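Local atomic coordinates of nitrate regulatory protein (Klebsiella oxytoca, PDB entry 4AKK), a protein that senses nitrate and nitrite and, in response, binds the leader RNA of the nasF operon at its factor-independent terminator to bring about transcription antitermination. Residues A[100-105]-A[140-145]; A[220-225]-A[365-370]; A[375-380]-A[408-413]. All coordinates share one frame; numbering follows the deposited sequence.

Contact 1. Residues A[100-105]-A[140-145]. With EDO (1,2-ethanediol), chain E.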
ATOM      1  N   ALA A 100     -26.102  -2.064 -27.487  1.00 43.02           N
ATOM      2  CA  ALA A 100     -25.483  -2.393 -28.767  1.00 40.82           C
ATOM      3  C   ALA A 100     -24.007  -2.018 -28.778  1.00 42.69           C
ATOM      4  O   ALA A 100     -23.159  -2.769 -29.273  1.00 41.84           O
ATOM      5  CB  ALA A 100     -26.221  -1.681 -29.915  1.00 41.02           C
ATOM      6  N   LEU A 101     -23.706  -0.844 -28.234  1.00 43.22           N
ATOM      7  CA  LEU A 101     -22.331  -0.367 -28.127  1.00 44.77           C
ATOM      8  C   LEU A 101     -21.478  -1.249 -27.223  1.00 42.02           C
ATOM      9  O   LEU A 101     -20.308  -1.515 -27.516  1.00 41.80           O
ATOM     10  CB  LEU A 101     -22.311   1.068 -27.615  1.00 42.63           C
ATOM     11  CG  LEU A 101     -22.931   2.071 -28.584  1.00 48.17           C
ATOM     12  CD1 LEU A 101     -22.767   3.476 -28.045  1.00 42.87           C
ATOM     13  CD2 LEU A 101     -22.287   1.935 -29.958  1.00 49.05           C
ATOM     14  N   VAL A 102     -22.066  -1.688 -26.115  1.00 41.80           N
ATOM     15  CA  VAL A 102     -21.388  -2.592 -25.201  1.00 37.00           C
ATOM     16  C   VAL A 102     -21.037  -3.897 -25.918  1.00 39.39           C
ATOM     17  O   VAL A 102     -19.918  -4.404 -25.820  1.00 39.57           O
ATOM     18  CB  VAL A 102     -22.285  -2.920 -23.986  1.00 40.59           C
ATOM     19  CG1 VAL A 102     -21.791  -4.168 -23.294  1.00 31.77           C
ATOM     20  CG2 VAL A 102     -22.375  -1.729 -23.017  1.00 33.57           C
ATOM     21  N   ASP A 103     -22.009  -4.450 -26.630  1.00 38.20           N
ATOM     22  CA  ASP A 103     -21.808  -5.717 -27.328  1.00 43.39           C
ATOM     23  C   ASP A 103     -20.690  -5.588 -28.364  1.00 39.52           C
ATOM     24  O   ASP A 103     -19.884  -6.501 -28.548  1.00 40.28           O
ATOM     25  CB  ASP A 103     -23.108  -6.153 -28.002  1.00 45.79           C
ATOM     26  CG  ASP A 103     -24.162  -6.579 -27.003  1.00 50.22           C
ATOM     27  OD1 ASP A 103     -23.810  -6.778 -25.818  1.00 53.53           O
ATOM     28  OD2 ASP A 103     -25.336  -6.726 -27.402  1.00 52.83           O
ATOM     29  N   GLU A 104     -20.660  -4.443 -29.032  1.00 36.68           N
ATOM     30  CA  GLU A 104     -19.598  -4.110 -29.973  1.00 42.53           C
ATOM     31  C   GLU A 104     -18.230  -4.058 -29.292  1.00 45.12           C
ATOM     32  O   GLU A 104     -17.244  -4.577 -29.826  1.00 43.38           O
ATOM     33  CB  GLU A 104     -19.913  -2.778 -30.651  1.00 46.74           C
ATOM     34  CG  GLU A 104     -18.726  -2.066 -31.283  1.00 58.27           C
ATOM     35  CD  GLU A 104     -19.142  -0.774 -31.967  1.00 62.59           C
ATOM     36  OE1 GLU A 104     -20.293  -0.713 -32.449  1.00 71.66           O
ATOM     37  OE2 GLU A 104     -18.330   0.176 -32.016  1.00 68.18           O
ATOM     38  N   GLN A 105     -18.163  -3.441 -28.114  1.00 40.48           N
ATOM     39  CA  GLN A 105     -16.897  -3.387 -27.386  1.00 36.51           C
ATOM     40  C   GLN A 105     -16.500  -4.738 -26.775  1.00 34.48           C
ATOM     41  O   GLN A 105     -15.317  -5.042 -26.653  1.00 39.58           O
ATOM     42  CB  GLN A 105     -16.921  -2.298 -26.306  1.00 39.53           C
ATOM     43  CG  GLN A 105     -17.082  -0.888 -26.855  1.00 44.00           C
ATOM     44  CD  GLN A 105     -16.020  -0.531 -27.884  1.00 51.51           C
ATOM     45  OE1 GLN A 105     -14.930  -1.109 -27.900  1.00 47.26           O
ATOM     46  NE2 GLN A 105     -16.336   0.427 -28.751  1.00 51.37           N
ATOM     47  N   ALA A 140     -29.244 -11.563 -18.982  1.00 42.23           N
ATOM     48  CA  ALA A 140     -30.273 -11.696 -17.951  1.00 43.33           C
ATOM     49  C   ALA A 140     -30.611 -10.350 -17.310  1.00 41.69           C
ATOM     50  O   ALA A 140     -31.783 -10.029 -17.090  1.00 40.26           O
ATOM     51  CB  ALA A 140     -29.835 -12.684 -16.898  1.00 41.26           C
ATOM     52  N   LEU A 141     -29.577  -9.566 -17.019  1.00 39.78           N
ATOM     53  CA  LEU A 141     -29.760  -8.259 -16.399  1.00 40.08           C
ATOM     54  C   LEU A 141     -30.590  -7.334 -17.287  1.00 34.79           C
ATOM     55  O   LEU A 141     -31.491  -6.648 -16.809  1.00 34.09           O
ATOM     56  CB  LEU A 141     -28.402  -7.625 -16.088  1.00 34.86           C
ATOM     57  CG  LEU A 141     -28.342  -6.158 -15.653  1.00 33.84           C
ATOM     58  CD1 LEU A 141     -29.152  -5.951 -14.374  1.00 32.61           C
ATOM     59  CD2 LEU A 141     -26.880  -5.729 -15.457  1.00 30.12           C
ATOM     60  N   ARG A 142     -30.280  -7.320 -18.575  1.00 36.05           N
ATOM     61  CA  ARG A 142     -30.997  -6.460 -19.517  1.00 42.30           C
ATOM     62  C   ARG A 142     -32.480  -6.802 -19.606  1.00 40.14           C
ATOM     63  O   ARG A 142     -33.336  -5.911 -19.620  1.00 39.38           O
ATOM     64  CB  ARG A 142     -30.356  -6.532 -20.902  1.00 42.86           C
ATOM     65  CG  ARG A 142     -29.010  -5.843 -20.963  1.00 42.83           C
ATOM     66  CD  ARG A 142     -28.145  -6.415 -22.055  1.00 41.93           C
ATOM     67  NE  ARG A 142     -27.016  -5.535 -22.338  1.00 40.38           N
ATOM     68  CZ  ARG A 142     -26.051  -5.820 -23.201  1.00 43.07           C
ATOM     69  NH1 ARG A 142     -26.075  -6.967 -23.869  1.00 46.98           N
ATOM     70  NH2 ARG A 142     -25.073  -4.954 -23.400  1.00 44.80           N
ATOM     71  N   LYS A 143     -32.783  -8.093 -19.667  1.00 39.04           N
ATOM     72  CA  LYS A 143     -34.173  -8.526 -19.702  1.00 39.09           C
ATOM     73  C   LYS A 143     -34.933  -7.989 -18.489  1.00 37.19           C
ATOM     74  O   LYS A 143     -36.025  -7.437 -18.620  1.00 41.33           O
ATOM     75  CB  LYS A 143     -34.273 -10.050 -19.762  1.00 39.82           C
ATOM     76  CG  LYS A 143     -35.711 -10.539 -19.868  1.00 50.61           C
ATOM     77  CD  LYS A 143     -35.793 -12.030 -20.152  1.00 54.08           C
ATOM     78  CE  LYS A 143     -37.248 -12.482 -20.259  1.00 55.50           C
ATOM     79  NZ  LYS A 143     -37.373 -13.961 -20.134  1.00 69.98           N
ATOM     80  N   ARG A 144     -34.348  -8.125 -17.309  1.00 35.66           N
ATOM     81  CA  ARG A 144     -34.997  -7.603 -16.113  1.00 37.44           C
ATOM     82  C   ARG A 144     -35.125  -6.103 -16.187  1.00 39.34           C
ATOM     83  O   ARG A 144     -36.132  -5.555 -15.753  1.00 38.98           O
ATOM     84  CB  ARG A 144     -34.251  -8.008 -14.842  1.00 36.55           C
ATOM     85  CG  ARG A 144     -34.521  -9.445 -14.452  1.00 44.78           C
ATOM     86  CD  ARG A 144     -34.052  -9.768 -13.054  1.00 45.10           C
ATOM     87  NE  ARG A 144     -34.325 -11.171 -12.756  1.00 43.46           N
ATOM     88  CZ  ARG A 144     -35.504 -11.632 -12.356  1.00 48.32           C
ATOM     89  NH1 ARG A 144     -36.524 -10.795 -12.181  1.00 42.95           N
ATOM     90  NH2 ARG A 144     -35.660 -12.928 -12.122  1.00 50.53           N
ATOM     91  N   VAL A 145     -34.103  -5.436 -16.721  1.00 28.75           N
ATOM     92  CA  VAL A 145     -34.173  -3.991 -16.873  1.00 32.70           C
ATOM     93  C   VAL A 145     -35.350  -3.629 -17.786  1.00 35.75           C
ATOM     94  O   VAL A 145     -36.188  -2.786 -17.429  1.00 31.70           O
ATOM     95  CB  VAL A 145     -32.849  -3.382 -17.405  1.00 31.41           C
ATOM     96  CG1 VAL A 145     -33.083  -1.958 -17.903  1.00 32.50           C
ATOM     97  CG2 VAL A 145     -31.780  -3.403 -16.320  1.00 33.05           C
TER
HETATM   98  C1  EDO E1394     -24.241  -9.731 -23.955  1.00 62.75           C
HETATM   99  O1  EDO E1394     -23.275  -9.302 -24.925  1.00 59.53           O
HETATM  100  C2  EDO E1394     -23.751 -10.977 -23.221  1.00 61.43           C
HETATM  101  O2  EDO E1394     -24.867 -11.631 -22.591  1.00 55.42           O

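Contact 2. Residues A[220-225]-A[365-370]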
ATOM      1  N   ARG A 220     -27.326   8.865   1.421  1.00 31.13           N
ATOM      2  CA  ARG A 220     -26.456  10.008   1.595  1.00 35.89           C
ATOM      3  C   ARG A 220     -25.001   9.630   1.949  1.00 36.17           C
ATOM      4  O   ARG A 220     -24.050  10.253   1.461  1.00 27.50           O
ATOM      5  CB  ARG A 220     -27.043  10.974   2.635  1.00 35.53           C
ATOM      6  CG  ARG A 220     -26.091  12.128   2.961  1.00 35.61           C
ATOM      7  CD  ARG A 220     -26.712  13.138   3.914  1.00 34.30           C
ATOM      8  NE  ARG A 220     -26.757  12.649   5.283  1.00 40.93           N
ATOM      9  CZ  ARG A 220     -27.147  13.381   6.323  1.00 46.12           C
ATOM     10  NH1 ARG A 220     -27.541  14.635   6.143  1.00 38.45           N
ATOM     11  NH2 ARG A 220     -27.153  12.856   7.544  1.00 43.94           N
ATOM     12  N   GLN A 221     -24.813   8.628   2.809  1.00 34.63           N
ATOM     13  CA  GLN A 221     -23.444   8.237   3.165  1.00 33.15           C
ATOM     14  C   GLN A 221     -22.753   7.617   1.942  1.00 30.78           C
ATOM     15  O   GLN A 221     -21.609   7.944   1.636  1.00 34.59           O
ATOM     16  CB  GLN A 221     -23.414   7.288   4.380  1.00 33.08           C
ATOM     17  CG  GLN A 221     -22.010   7.052   4.957  1.00 32.34           C
ATOM     18  CD  GLN A 221     -21.362   8.308   5.541  1.00 34.98           C
ATOM     19  OE1 GLN A 221     -21.905   8.946   6.446  1.00 34.53           O
ATOM     20  NE2 GLN A 221     -20.188   8.659   5.025  1.00 34.66           N
ATOM     21  N   GLN A 222     -23.469   6.752   1.227  1.00 32.12           N
ATOM     22  CA  GLN A 222     -22.932   6.139   0.020  1.00 36.38           C
ATOM     23  C   GLN A 222     -22.567   7.201  -1.022  1.00 38.59           C
ATOM     24  O   GLN A 222     -21.567   7.079  -1.728  1.00 35.28           O
ATOM     25  CB  GLN A 222     -23.945   5.164  -0.577  1.00 33.70           C
ATOM     26  CG  GLN A 222     -24.266   3.960   0.309  1.00 37.24           C
ATOM     27  CD  GLN A 222     -25.285   3.033  -0.343  1.00 46.86           C
ATOM     28  OE1 GLN A 222     -25.634   3.206  -1.508  1.00 43.38           O
ATOM     29  NE2 GLN A 222     -25.770   2.050   0.407  1.00 48.50           N
ATOM     30  N   LEU A 223     -23.380   8.244  -1.117  1.00 30.42           N
ATOM     31  CA  LEU A 223     -23.122   9.290  -2.098  1.00 36.53           C
ATOM     32  C   LEU A 223     -21.856  10.029  -1.703  1.00 31.92           C
ATOM     33  O   LEU A 223     -20.917  10.164  -2.485  1.00 30.14           O
ATOM     34  CB  LEU A 223     -24.307  10.257  -2.194  1.00 30.99           C
ATOM     35  CG  LEU A 223     -24.092  11.499  -3.062  1.00 36.25           C
ATOM     36  CD1 LEU A 223     -23.861  11.097  -4.529  1.00 30.39           C
ATOM     37  CD2 LEU A 223     -25.303  12.419  -2.938  1.00 37.73           C
ATOM     38  N   VAL A 224     -21.839  10.509  -0.468  1.00 31.56           N
ATOM     39  CA  VAL A 224     -20.672  11.156   0.079  1.00 33.21           C
ATOM     40  C   VAL A 224     -19.411  10.311  -0.128  1.00 34.35           C
ATOM     41  O   VAL A 224     -18.350  10.841  -0.451  1.00 35.39           O
ATOM     42  CB  VAL A 224     -20.872  11.420   1.587  1.00 38.18           C
ATOM     43  CG1 VAL A 224     -19.548  11.748   2.266  1.00 32.85           C
ATOM     44  CG2 VAL A 224     -21.897  12.535   1.791  1.00 41.04           C
ATOM     45  N   ASP A 225     -19.527   9.002   0.078  1.00 33.86           N
ATOM     46  CA  ASP A 225     -18.363   8.123  -0.012  1.00 39.72           C
ATOM     47  C   ASP A 225     -17.849   8.055  -1.455  1.00 35.33           C
ATOM     48  O   ASP A 225     -16.651   7.955  -1.692  1.00 35.53           O
ATOM     49  CB  ASP A 225     -18.686   6.704   0.489  1.00 36.34           C
ATOM     50  CG  ASP A 225     -19.019   6.645   1.989  1.00 44.21           C
ATOM     51  OD1 ASP A 225     -18.580   7.526   2.771  1.00 37.98           O
ATOM     52  OD2 ASP A 225     -19.735   5.685   2.372  1.00 45.12           O
ATOM     53  N   GLU A 365     -17.868  -1.365   9.160  1.00 27.32           N
ATOM     54  CA  GLU A 365     -16.675  -1.086   9.961  1.00 34.09           C
ATOM     55  C   GLU A 365     -16.376   0.415  10.010  1.00 41.00           C
ATOM     56  O   GLU A 365     -16.080   0.971  11.070  1.00 38.53           O
ATOM     57  CB  GLU A 365     -15.473  -1.837   9.401  1.00 38.27           C
ATOM     58  CG  GLU A 365     -15.274  -3.216   9.990  1.00 52.97           C
ATOM     59  CD  GLU A 365     -14.786  -3.164  11.431  1.00 68.26           C
ATOM     60  OE1 GLU A 365     -14.465  -2.052  11.922  1.00 64.03           O
ATOM     61  OE2 GLU A 365     -14.718  -4.239  12.069  1.00 67.28           O
ATOM     62  N   GLU A 366     -16.469   1.075   8.860  1.00 36.49           N
ATOM     63  CA  GLU A 366     -16.117   2.492   8.775  1.00 38.62           C
ATOM     64  C   GLU A 366     -17.191   3.360   9.397  1.00 41.12           C
ATOM     65  O   GLU A 366     -16.894   4.405   9.991  1.00 37.15           O
ATOM     66  CB  GLU A 366     -15.883   2.900   7.320  1.00 34.61           C
ATOM     67  CG  GLU A 366     -14.748   2.122   6.677  1.00 45.22           C
ATOM     68  CD  GLU A 366     -14.458   2.586   5.262  1.00 50.02           C
ATOM     69  OE1 GLU A 366     -15.268   3.367   4.726  1.00 52.46           O
ATOM     70  OE2 GLU A 366     -13.424   2.171   4.692  1.00 57.43           O
ATOM     71  N   ARG A 367     -18.443   2.933   9.265  1.00 36.16           N
ATOM     72  CA  ARG A 367     -19.528   3.677   9.878  1.00 35.92           C
ATOM     73  C   ARG A 367     -19.425   3.655  11.399  1.00 34.54           C
ATOM     74  O   ARG A 367     -19.747   4.643  12.058  1.00 36.66           O
ATOM     75  CB  ARG A 367     -20.879   3.171   9.391  1.00 41.26           C
ATOM     76  CG  ARG A 367     -21.189   3.703   8.013  1.00 48.25           C
ATOM     77  CD  ARG A 367     -22.271   2.936   7.324  1.00 52.41           C
ATOM     78  NE  ARG A 367     -22.268   3.209   5.892  1.00 51.13           N
ATOM     79  CZ  ARG A 367     -23.289   2.937   5.089  1.00 56.09           C
ATOM     80  NH1 ARG A 367     -24.387   2.391   5.595  1.00 57.22           N
ATOM     81  NH2 ARG A 367     -23.217   3.212   3.789  1.00 47.18           N
ATOM     82  N   LYS A 368     -18.942   2.544  11.946  1.00 35.22           N
ATOM     83  CA  LYS A 368     -18.736   2.426  13.391  1.00 38.91           C
ATOM     84  C   LYS A 368     -17.756   3.499  13.868  1.00 36.65           C
ATOM     85  O   LYS A 368     -17.952   4.143  14.905  1.00 37.26           O
ATOM     86  CB  LYS A 368     -18.188   1.039  13.757  1.00 37.25           C
ATOM     87  CG  LYS A 368     -17.892   0.891  15.253  1.00 37.45           C
ATOM     88  CD  LYS A 368     -16.557   0.205  15.502  1.00 50.00           C
ATOM     89  CE  LYS A 368     -16.540  -1.198  14.927  1.00 53.29           C
ATOM     90  NZ  LYS A 368     -15.509  -2.048  15.578  1.00 56.57           N
ATOM     91  N   LEU A 369     -16.691   3.681  13.106  1.00 34.72           N
ATOM     92  CA  LEU A 369     -15.725   4.728  13.402  1.00 33.11           C
ATOM     93  C   LEU A 369     -16.341   6.115  13.323  1.00 31.36           C
ATOM     94  O   LEU A 369     -16.086   6.962  14.181  1.00 30.54           O
ATOM     95  CB  LEU A 369     -14.542   4.622  12.456  1.00 35.33           C
ATOM     96  CG  LEU A 369     -13.789   3.314  12.654  1.00 38.41           C
ATOM     97  CD1 LEU A 369     -12.785   3.072  11.533  1.00 35.09           C
ATOM     98  CD2 LEU A 369     -13.110   3.321  14.017  1.00 41.94           C
ATOM     99  N   ILE A 370     -17.161   6.342  12.298  1.00 31.88           N
ATOM    100  CA  ILE A 370     -17.819   7.624  12.124  1.00 26.58           C
ATOM    101  C   ILE A 370     -18.829   7.901  13.239  1.00 33.33           C
ATOM    102  O   ILE A 370     -18.967   9.039  13.692  1.00 32.03           O
ATOM    103  CB  ILE A 370     -18.515   7.726  10.747  1.00 29.99           C
ATOM    104  CG1 ILE A 370     -17.467   7.803   9.627  1.00 34.43           C
ATOM    105  CG2 ILE A 370     -19.382   8.951  10.699  1.00 27.43           C
ATOM    106  CD1 ILE A 370     -17.986   7.407   8.249  1.00 31.13           C
TER
HETATM  107  O   HOH W   1     -17.759   5.407   5.066  1.00 41.62           O
HETATM  108  O   HOH W   2     -19.794   4.185   5.029  1.00 47.81           O

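Contact 3. Residues A[375-380]-A[408-413]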
ATOM      1  N   SER A 375     -20.118  10.820  18.331  1.00 39.67           N
ATOM      2  CA  SER A 375     -20.318  10.842  19.778  1.00 46.43           C
ATOM      3  C   SER A 375     -19.309  11.750  20.472  1.00 45.01           C
ATOM      4  O   SER A 375     -19.659  12.468  21.404  1.00 47.16           O
ATOM      5  CB  SER A 375     -20.236   9.434  20.356  1.00 44.72           C
ATOM      6  OG  SER A 375     -21.078   8.563  19.623  1.00 51.17           O
ATOM      7  N   VAL A 376     -18.060  11.718  20.014  1.00 42.54           N
ATOM      8  CA  VAL A 376     -17.030  12.569  20.599  1.00 41.02           C
ATOM      9  C   VAL A 376     -17.413  14.036  20.482  1.00 47.45           C
ATOM     10  O   VAL A 376     -17.279  14.796  21.439  1.00 48.63           O
ATOM     11  CB  VAL A 376     -15.645  12.342  19.956  1.00 38.38           C
ATOM     12  CG1 VAL A 376     -14.696  13.488  20.315  1.00 43.36           C
ATOM     13  CG2 VAL A 376     -15.068  10.994  20.394  1.00 42.52           C
ATOM     14  N   LEU A 377     -17.883  14.431  19.303  1.00 42.51           N
ATOM     15  CA  LEU A 377     -18.332  15.800  19.080  1.00 45.45           C
ATOM     16  C   LEU A 377     -19.602  16.107  19.876  1.00 45.76           C
ATOM     17  O   LEU A 377     -19.787  17.220  20.362  1.00 47.86           O
ATOM     18  CB  LEU A 377     -18.564  16.052  17.587  1.00 43.42           C
ATOM     19  CG  LEU A 377     -17.333  15.899  16.683  1.00 40.48           C
ATOM     20  CD1 LEU A 377     -17.692  16.017  15.220  1.00 37.80           C
ATOM     21  CD2 LEU A 377     -16.275  16.917  17.060  1.00 43.14           C
ATOM     22  N   MET A 378     -20.472  15.117  20.013  1.00 42.39           N
ATOM     23  CA  MET A 378     -21.727  15.317  20.723  1.00 47.92           C
ATOM     24  C   MET A 378     -21.491  15.540  22.218  1.00 54.43           C
ATOM     25  O   MET A 378     -22.243  16.263  22.873  1.00 55.48           O
ATOM     26  CB  MET A 378     -22.680  14.145  20.481  1.00 50.04           C
ATOM     27  CG  MET A 378     -23.349  14.167  19.104  1.00 48.51           C
ATOM     28  SD  MET A 378     -24.043  12.573  18.617  1.00 38.65           S
ATOM     29  CE  MET A 378     -25.391  12.381  19.781  1.00 44.48           C
ATOM     30  N   THR A 379     -20.428  14.937  22.742  1.00 55.29           N
ATOM     31  CA  THR A 379     -20.143  14.966  24.173  1.00 53.25           C
ATOM     32  C   THR A 379     -19.226  16.113  24.594  1.00 56.39           C
ATOM     33  O   THR A 379     -19.548  16.882  25.499  1.00 59.80           O
ATOM     34  CB  THR A 379     -19.495  13.656  24.623  1.00 54.10           C
ATOM     35  OG1 THR A 379     -20.394  12.570  24.375  1.00 54.26           O
ATOM     36  CG2 THR A 379     -19.157  13.715  26.100  1.00 56.37           C
ATOM     37  N   TYR A 380     -18.082  16.223  23.937  1.00 52.18           N
ATOM     38  CA  TYR A 380     -17.069  17.178  24.352  1.00 57.26           C
ATOM     39  C   TYR A 380     -17.232  18.522  23.672  1.00 65.30           C
ATOM     40  O   TYR A 380     -16.431  19.427  23.886  1.00 75.07           O
ATOM     41  CB  TYR A 380     -15.675  16.609  24.098  1.00 56.79           C
ATOM     42  CG  TYR A 380     -15.450  15.321  24.848  1.00 61.02           C
ATOM     43  CD1 TYR A 380     -14.991  15.328  26.159  1.00 59.49           C
ATOM     44  CD2 TYR A 380     -15.735  14.096  24.261  1.00 56.83           C
ATOM     45  CE1 TYR A 380     -14.804  14.149  26.857  1.00 57.49           C
ATOM     46  CE2 TYR A 380     -15.549  12.912  24.950  1.00 55.23           C
ATOM     47  CZ  TYR A 380     -15.083  12.945  26.247  1.00 62.25           C
ATOM     48  OH  TYR A 380     -14.897  11.765  26.934  1.00 68.50           O
ATOM     49  N   ARG A 408     -11.117   8.709  12.078  1.00 30.10           N
ATOM     50  CA  ARG A 408      -9.951   8.050  12.626  1.00 29.42           C
ATOM     51  C   ARG A 408      -9.013   9.082  13.214  1.00 32.45           C
ATOM     52  O   ARG A 408      -8.495   8.886  14.305  1.00 31.18           O
ATOM     53  CB  ARG A 408      -9.225   7.237  11.561  1.00 34.04           C
ATOM     54  CG  ARG A 408      -9.875   5.906  11.258  1.00 43.18           C
ATOM     55  CD  ARG A 408      -8.954   4.999  10.447  1.00 45.09           C
ATOM     56  NE  ARG A 408      -9.620   3.754  10.088  1.00 48.37           N
ATOM     57  CZ  ARG A 408      -9.987   3.426   8.853  1.00 49.41           C
ATOM     58  NH1 ARG A 408      -9.732   4.238   7.840  1.00 44.00           N
ATOM     59  NH2 ARG A 408     -10.601   2.271   8.632  1.00 56.75           N
ATOM     60  N   ALA A 409      -8.795  10.186  12.504  1.00 29.58           N
ATOM     61  CA  ALA A 409      -7.918  11.226  13.034  1.00 32.06           C
ATOM     62  C   ALA A 409      -8.395  11.711  14.404  1.00 34.44           C
ATOM     63  O   ALA A 409      -7.596  11.872  15.315  1.00 32.25           O
ATOM     64  CB  ALA A 409      -7.787  12.402  12.060  1.00 27.84           C
ATOM     65  N   LEU A 410      -9.696  11.936  14.551  1.00 29.36           N
ATOM     66  CA  LEU A 410     -10.228  12.476  15.806  1.00 33.35           C
ATOM     67  C   LEU A 410     -10.147  11.486  16.974  1.00 37.97           C
ATOM     68  O   LEU A 410      -9.882  11.881  18.108  1.00 34.94           O
ATOM     69  CB  LEU A 410     -11.665  12.979  15.629  1.00 32.46           C
ATOM     70  CG  LEU A 410     -12.449  13.407  16.878  1.00 38.55           C
ATOM     71  CD1 LEU A 410     -11.724  14.510  17.634  1.00 39.91           C
ATOM     72  CD2 LEU A 410     -13.867  13.851  16.512  1.00 35.01           C
ATOM     73  N   LEU A 411     -10.378  10.205  16.695  1.00 32.71           N
ATOM     74  CA  LEU A 411     -10.284   9.173  17.725  1.00 33.73           C
ATOM     75  C   LEU A 411      -8.828   8.973  18.152  1.00 35.15           C
ATOM     76  O   LEU A 411      -8.539   8.638  19.302  1.00 36.87           O
ATOM     77  CB  LEU A 411     -10.881   7.851  17.226  1.00 30.71           C
ATOM     78  CG  LEU A 411     -12.360   7.862  16.831  1.00 33.89           C
ATOM     79  CD1 LEU A 411     -12.726   6.583  16.095  1.00 35.35           C
ATOM     80  CD2 LEU A 411     -13.242   8.053  18.049  1.00 35.47           C
ATOM     81  N   THR A 412      -7.912   9.188  17.219  1.00 32.62           N
ATOM     82  CA  THR A 412      -6.494   9.073  17.512  1.00 32.69           C
ATOM     83  C   THR A 412      -6.022  10.094  18.546  1.00 33.89           C
ATOM     84  O   THR A 412      -5.133   9.811  19.342  1.00 35.26           O
ATOM     85  CB  THR A 412      -5.645   9.205  16.240  1.00 34.22           C
ATOM     86  OG1 THR A 412      -5.993   8.151  15.331  1.00 33.73           O
ATOM     87  CG2 THR A 412      -4.156   9.108  16.580  1.00 31.56           C
ATOM     88  N   VAL A 413      -6.613  11.280  18.540  1.00 38.12           N
ATOM     89  CA  VAL A 413      -6.160  12.332  19.441  1.00 41.28           C
ATOM     90  C   VAL A 413      -7.182  12.726  20.514  1.00 44.39           C
ATOM     91  O   VAL A 413      -7.031  13.757  21.172  1.00 44.27           O
ATOM     92  CB  VAL A 413      -5.791  13.611  18.660  1.00 41.52           C
ATOM     93  CG1 VAL A 413      -4.726  13.326  17.615  1.00 38.09           C
ATOM     94  CG2 VAL A 413      -7.026  14.209  18.025  1.00 43.09           C
TER

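Contact 1. Residues A[100-105]-A[140-145]
R142 and D103 meet in a salt bridge between two helices of the NIT domain, the all-helical nitrate- and nitrite-sensing part of the protein: helix 92-117 carries the acid and helix 138-147 the arginine. The R142 chain is extended from CG to NE, which brings its guanidinium right up to the other helix. Both terminal nitrogens, NH1 and NH2, grip the same carboxylate oxygen. NH1 lies 3.0 Å from D103 OD1 and meets the syn lone pair of that oxygen, with an N-H...O angle of 156°. The bond from NH2 to D103 OD1 is longer, 3.3 Å, more bent, and arrives from above the carboxylate plane. The carboxylate and guanidinium planes stand 69° apart, yet OD1 stays near the guanidinium plane for both bonds. NE of R142 makes a second salt bridge, to E76 on helix 56-85, so the one cation ties together three helices.

V102 adds a packing contact: its side chain lies beside the guanidinium, CB at the edge in its plane and CG1 3.4 Å from R142 NH2. A 1,2-ethanediol molecule, presumably picked up from the crystallisation medium, completes the cluster, its O1 donating a hydrogen bond of 2.7 Å to D103 OD1.

Contact 2. Residues A[220-225]-A[365-370]
Between the sensor and effector parts of the protein, helix 217-240 of the NIT region and helix 360-380 of the ANTAR region meet in a loose, largely polar contact. The segment axes stay 12.9 Å apart and lie nearly perpendicular, at 99°, so long side chains and water span the gap, and no direct hydrogen bond joins the two segments.

R367 does most of the bridging. Its chain, extended from CG to NE, runs alongside Q221 in the opposite direction, and the guanidinium lies with one face over Q221 CB. Q222 comes to the edge of the same group, its CG 3.7 Å from R367 NH2. The charge is met by E218, one turn before Q222 on the same helix, which forms a salt bridge with R367 NH1 and also accepts a hydrogen bond from Q222 NE2.

This is an interdomain interface of a one-component regulator, in which a nitrate receptor is coupled directly to an RNA-binding effector. Two waters help to fill the seam. One accepts from R367 NE at 2.8 Å and donates to D225 OD2, 3.1 Å away; the other donates to E366 OE1 and, weakly, to D225 OD1. R367 NH2 and D225 OD2 are themselves 4.5 Å apart, too far for a salt bridge, although some electrostatic attraction is probable.

Q221 bends at chi2 (64°), which brings NE2 to D225 OD1, one turn on in the same helix, as a donor over 3.0 Å, while OE1 accepts from W389 NE1 on helix 385-399. With both ends of the amide engaged, its rotation is fixed. The I370 side chain comes to meet that of Q221, CD1 standing 4.1 Å from Q221 NE2.

Contact 3. Residues A[375-380]-A[408-413]
V376 and L410 reach toward each other, tip to tip, between helix 360-380 and helix 403-412. The nearest atoms are V376 CG1 and L410 CD2, 3.9 Å apart. L410 holds CG anti to its backbone nitrogen (chi1 172°), and its branched end presents CG and both methyls to V376 CG1. The second methyl of V376 serves another partner: CG2 lies 4.2 Å from L411 CD2, where the two side chains pass at a slant. L377 likewise lies across L410, with its CD2 at 3.9 Å from L410 CD2, so that this one methyl is shared by V376 and L377.

The contact is part of the hydrophobic core of the ANTAR domain, a small bundle of helices that forms the RNA-binding effector. The short helical segments 375-380 and 408-412 run at 50° to each other with their axes 11.3 Å apart, a spacing filled by branched aliphatic side chains. Helix 385-399 borders the same cluster through L392, which touches L377, and L416 of the second subunit also packs on L377.

The other side of segment 408-413 faces that second subunit as well, where A409 packs on T412 of the partner chain. T412 OG1 hydrogen-bonds Q401 NE2 of the second subunit and donates to R408 O of its own helix over 2.8 Å, from above the carbonyl plane.

In the fold
The three contacts lie in the sensor, at the junction with the effector, and inside the effector. Contact 1 lies within the NIT region, partly buried and about 47 Å from contact 3 centre to centre, on the opposite side of the chain's centre. Contact 2, also partly buried, joins the two regions, while contact 3 is buried within the ANTAR region. Contacts 2 and 3 share helix 360-380 and touch each other where L369 packs on R408 and L411. Chemistry follows place: a direct ion pair in contact 1, water and amides with an arginine across the domain boundary in contact 2, and purely aliphatic packing across contact 3, next to the second subunit.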